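PDB 3KRE: phosphoribosylaminoimidazole-succinocarboxamide synthase from Ehrlichia chaffeensis str. Arkansas, which catalyses the ATP-dependent joining of L-aspartate to carboxyaminoimidazole ribonucleotide, giving SAICAR in de novo purine biosynthesis. Local coordinates for residues Leu78-His90 and Gln209-Asp221. Numbering follows the deposited sequence.
Sequences LMKKLIDKGIKTH and QSDLFLADEISPD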
# COMPACT_ATOMS: atom_id res chain seq x y z
N LEU A 78 -0.94 -6.51 -8.70
CA LEU A 78 0.07 -6.85 -7.68
C LEU A 78 -0.47 -7.79 -6.58
O LEU A 78 0.26 -8.71 -6.14
CB LEU A 78 0.66 -5.57 -7.06
CG LEU A 78 1.50 -4.71 -8.05
CD1 LEU A 78 1.95 -3.41 -7.38
CD2 LEU A 78 2.74 -5.44 -8.75
N MET A 79 -1.72 -7.62 -6.19
CA MET A 79 -2.33 -8.58 -5.26
C MET A 79 -2.26 -10.01 -5.84
O MET A 79 -1.84 -10.94 -5.17
CB MET A 79 -3.81 -8.21 -4.96
CG MET A 79 -4.05 -6.96 -4.08
SD MET A 79 -3.91 -7.34 -2.33
CE MET A 79 -3.92 -5.70 -1.59
N LYS A 80 -2.65 -10.16 -7.10
CA LYS A 80 -2.61 -11.44 -7.75
C LYS A 80 -1.19 -12.00 -7.87
O LYS A 80 -1.00 -13.19 -7.68
CB LYS A 80 -3.30 -11.36 -9.11
CG LYS A 80 -3.22 -12.61 -9.93
CD LYS A 80 -3.91 -13.82 -9.23
CE LYS A 80 -4.27 -14.90 -10.23
NZ LYS A 80 -3.03 -15.47 -10.86
N LYS A 81 -0.20 -11.15 -8.18
CA LYS A 81 1.19 -11.59 -8.15
C LYS A 81 1.62 -12.11 -6.79
O LYS A 81 2.34 -13.10 -6.69
CB LYS A 81 2.09 -10.45 -8.59
CG LYS A 81 2.02 -10.11 -10.08
CD LYS A 81 2.36 -11.31 -10.91
CE LYS A 81 2.43 -11.00 -12.38
NZ LYS A 81 3.32 -11.99 -13.06
N LEU A 82 1.15 -11.46 -5.74
CA LEU A 82 1.45 -11.89 -4.37
C LEU A 82 0.70 -13.16 -4.02
O LEU A 82 1.28 -14.06 -3.45
CB LEU A 82 1.16 -10.79 -3.37
CG LEU A 82 2.04 -9.53 -3.49
CD1 LEU A 82 1.53 -8.44 -2.53
CD2 LEU A 82 3.52 -9.87 -3.21
N ILE A 83 -0.58 -13.25 -4.40
CA ILE A 83 -1.33 -14.52 -4.24
C ILE A 83 -0.64 -15.70 -4.92
O ILE A 83 -0.56 -16.79 -4.34
CB ILE A 83 -2.74 -14.38 -4.80
CG1 ILE A 83 -3.54 -13.36 -3.95
CG2 ILE A 83 -3.46 -15.75 -4.84
CD1 ILE A 83 -4.78 -12.85 -4.65
N ASP A 84 -0.12 -15.49 -6.12
CA ASP A 84 0.62 -16.52 -6.86
C ASP A 84 1.81 -17.05 -6.10
O ASP A 84 2.21 -18.17 -6.34
CB ASP A 84 1.14 -16.02 -8.21
CG ASP A 84 0.05 -15.69 -9.19
OD1 ASP A 84 -1.15 -16.06 -8.93
OD2 ASP A 84 0.39 -15.01 -10.22
N LYS A 85 2.41 -16.26 -5.22
CA LYS A 85 3.51 -16.71 -4.36
C LYS A 85 3.09 -17.13 -2.96
O LYS A 85 3.94 -17.33 -2.12
CB LYS A 85 4.60 -15.62 -4.23
CG LYS A 85 5.15 -15.12 -5.52
CD LYS A 85 6.04 -16.16 -6.16
CE LYS A 85 6.85 -15.53 -7.31
NZ LYS A 85 7.47 -16.55 -8.20
N GLY A 86 1.79 -17.26 -2.72
CA GLY A 86 1.27 -17.78 -1.48
C GLY A 86 0.95 -16.77 -0.40
O GLY A 86 0.68 -17.15 0.74
N ILE A 87 0.98 -15.50 -0.75
CA ILE A 87 0.56 -14.46 0.19
C ILE A 87 -0.98 -14.42 0.26
O ILE A 87 -1.65 -14.44 -0.79
CB ILE A 87 1.10 -13.07 -0.21
CG1 ILE A 87 2.64 -13.06 -0.33
CG2 ILE A 87 0.61 -12.03 0.76
CD1 ILE A 87 3.46 -13.37 0.97
N LYS A 88 -1.51 -14.43 1.49
CA LYS A 88 -2.95 -14.35 1.72
C LYS A 88 -3.37 -12.89 1.61
O LYS A 88 -2.74 -12.02 2.23
CB LYS A 88 -3.30 -14.91 3.11
CG LYS A 88 -2.87 -16.35 3.29
CD LYS A 88 -3.22 -16.96 4.65
CE LYS A 88 -2.60 -18.37 4.73
NZ LYS A 88 -2.94 -19.05 6.03
N THR A 89 -4.43 -12.62 0.85
CA THR A 89 -4.86 -11.23 0.62
C THR A 89 -6.37 -11.14 0.68
O THR A 89 -7.06 -12.16 0.64
CB THR A 89 -4.44 -10.71 -0.75
OG1 THR A 89 -5.30 -11.25 -1.75
CG2 THR A 89 -3.00 -11.05 -1.09
N HIS A 90 -6.87 -9.91 0.71
CA HIS A 90 -8.31 -9.71 0.66
C HIS A 90 -8.90 -9.75 -0.76
O HIS A 90 -10.11 -9.69 -0.96
CB HIS A 90 -8.70 -8.41 1.36
CG HIS A 90 -8.30 -7.17 0.64
ND1 HIS A 90 -8.80 -5.93 0.98
CD2 HIS A 90 -7.51 -6.97 -0.43
CE1 HIS A 90 -8.28 -5.01 0.19
NE2 HIS A 90 -7.50 -5.61 -0.69
N GLN A 209 -8.56 -17.35 15.11
CA GLN A 209 -7.30 -17.95 14.62
C GLN A 209 -6.98 -17.55 13.18
O GLN A 209 -6.12 -18.16 12.53
CB GLN A 209 -7.37 -19.47 14.75
CG GLN A 209 -7.53 -19.95 16.19
CD GLN A 209 -6.34 -19.63 17.05
OE1 GLN A 209 -5.25 -19.39 16.53
NE2 GLN A 209 -6.52 -19.64 18.36
N SER A 210 -7.64 -16.50 12.70
CA SER A 210 -7.42 -15.99 11.36
C SER A 210 -5.93 -15.70 11.14
O SER A 210 -5.26 -15.18 12.02
CB SER A 210 -8.20 -14.70 11.17
OG SER A 210 -8.02 -14.18 9.89
N ASP A 211 -5.42 -16.04 9.96
CA ASP A 211 -4.08 -15.58 9.60
C ASP A 211 -4.21 -14.10 9.16
O ASP A 211 -5.32 -13.53 9.15
CB ASP A 211 -3.50 -16.48 8.50
CG ASP A 211 -1.97 -16.43 8.39
OD1 ASP A 211 -1.28 -15.62 9.07
OD2 ASP A 211 -1.46 -17.25 7.60
N LEU A 212 -3.08 -13.48 8.85
CA LEU A 212 -3.02 -12.09 8.48
C LEU A 212 -3.22 -11.98 6.97
O LEU A 212 -2.51 -12.64 6.19
CB LEU A 212 -1.64 -11.53 8.88
CG LEU A 212 -1.34 -11.54 10.38
CD1 LEU A 212 0.14 -11.10 10.65
CD2 LEU A 212 -2.36 -10.68 11.14
N PHE A 213 -4.22 -11.22 6.57
CA PHE A 213 -4.55 -11.02 5.16
C PHE A 213 -4.11 -9.66 4.74
O PHE A 213 -4.52 -8.67 5.34
CB PHE A 213 -6.05 -11.18 4.93
CG PHE A 213 -6.50 -12.62 5.04
CD1 PHE A 213 -6.68 -13.40 3.91
CD2 PHE A 213 -6.61 -13.21 6.29
CE1 PHE A 213 -7.03 -14.73 4.01
CE2 PHE A 213 -6.95 -14.59 6.40
CZ PHE A 213 -7.18 -15.31 5.28
N LEU A 214 -3.39 -9.59 3.64
CA LEU A 214 -3.01 -8.30 3.10
C LEU A 214 -4.26 -7.56 2.58
O LEU A 214 -5.09 -8.12 1.84
CB LEU A 214 -2.00 -8.45 1.97
CG LEU A 214 -1.34 -7.15 1.50
CD1 LEU A 214 -0.43 -6.58 2.59
CD2 LEU A 214 -0.56 -7.47 0.23
N ALA A 215 -4.37 -6.29 2.95
CA ALA A 215 -5.57 -5.49 2.63
C ALA A 215 -5.17 -4.16 1.98
O ALA A 215 -4.09 -4.05 1.41
CB ALA A 215 -6.36 -5.30 3.88
N ASP A 216 -6.04 -3.15 2.07
CA ASP A 216 -5.80 -1.83 1.46
C ASP A 216 -5.37 -1.97 0.00
O ASP A 216 -6.02 -2.71 -0.73
CB ASP A 216 -4.82 -1.00 2.28
CG ASP A 216 -4.90 0.48 1.92
OD1 ASP A 216 -5.99 1.03 2.03
OD2 ASP A 216 -3.91 1.06 1.44
N GLU A 217 -4.31 -1.29 -0.44
CA GLU A 217 -3.91 -1.35 -1.83
C GLU A 217 -2.41 -1.39 -1.95
O GLU A 217 -1.68 -0.99 -1.02
CB GLU A 217 -4.44 -0.13 -2.59
CG GLU A 217 -3.84 1.18 -2.09
CD GLU A 217 -4.45 2.38 -2.79
OE1 GLU A 217 -4.04 2.70 -3.94
OE2 GLU A 217 -5.34 2.99 -2.20
N ILE A 218 -1.96 -1.85 -3.10
CA ILE A 218 -0.55 -1.78 -3.44
C ILE A 218 -0.50 -1.03 -4.75
O ILE A 218 -0.82 -1.55 -5.80
CB ILE A 218 0.07 -3.17 -3.62
CG1 ILE A 218 -0.19 -4.04 -2.37
CG2 ILE A 218 1.59 -3.03 -3.94
CD1 ILE A 218 -0.05 -5.51 -2.71
N SER A 219 -0.09 0.23 -4.67
CA SER A 219 -0.15 1.09 -5.83
C SER A 219 0.87 2.22 -5.71
O SER A 219 1.55 2.32 -4.68
CB SER A 219 -1.56 1.69 -5.93
OG SER A 219 -1.74 2.70 -4.95
N PRO A 220 0.93 3.11 -6.72
CA PRO A 220 1.78 4.29 -6.57
C PRO A 220 1.33 5.26 -5.47
O PRO A 220 2.07 6.15 -5.11
CB PRO A 220 1.79 4.90 -7.97
CG PRO A 220 1.37 3.78 -8.88
CD PRO A 220 0.44 2.96 -8.10
N ASP A 221 0.13 5.07 -4.88
CA ASP A 221 -0.24 5.83 -3.68
C ASP A 221 0.45 5.28 -2.42
O ASP A 221 0.50 5.98 -1.40
CB ASP A 221 -1.75 5.79 -3.45
CG ASP A 221 -2.48 6.89 -4.16
OD1 ASP A 221 -1.92 7.53 -5.09
OD2 ASP A 221 -3.61 7.17 -3.71
O HOH W 1 -0.72 -12.00 4.21
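Lys88 brushes Phe213 with its CB and reaches Asp211 with its far end. Its CB meets the ring obliquely and off-centre, 4.2 Å from the Phe213 centroid, a CH-pi contact. Beyond CG the chain is fully extended (chi2 -179°), which carries CD and CE across Asp211, at about a right angle to its side chain, both near OD2. NZ ends in a salt bridge to Asp211 OD2, 2.8 Å away, on the anti lone pair. Lys171 of helix 166-189 is a second cation on that oxygen. The other oxygen, OD1, takes the backbone N of Leu212 from above the carboxylate plane.

The backbones meet in a single beta bridge at Thr89 and Leu214. Leu214 N donates to Lys88 O at 2.9 Å, almost straight, and His90 N donates to Leu214 O. A water also donates to both Lys88 O and Leu212 O, so Lys88 O accepts twice. Strand 213-214 pairs with strand 192-204 as well, so the bridge ties the end of the helix-to-strand connection to the main antiparallel sheet.

The His90 ring lies with one face over Ala215, whose CA is 3.6 Å from the ring centroid and nearly on its normal.

Further along, helix 67-84 packs on the apolar side chains of Leu214 and Ile218. Leu82 CD1 and Ile218 CD1 reach toward each other tip to tip; their exact spacing is doubtful, since Ile218 has two conformers. Leu82 CD1 also touches Leu214 CD2. Met79 bends at chi2 (-83°), and its CE reaches Ala215 O at 3.4 Å and Ile218 CD1. Leu78 CD1 lies against Ile218 CG2, the two side chains crossing obliquely.

The chemistry thus divides along the contact. Leucine, isoleucine and methionine tips fill the buried helix side, and directional backbone bonds fix the bridge. At the exposed lysine, two ammonium groups share one carboxylate oxygen, which would probably favour a charged Asp211.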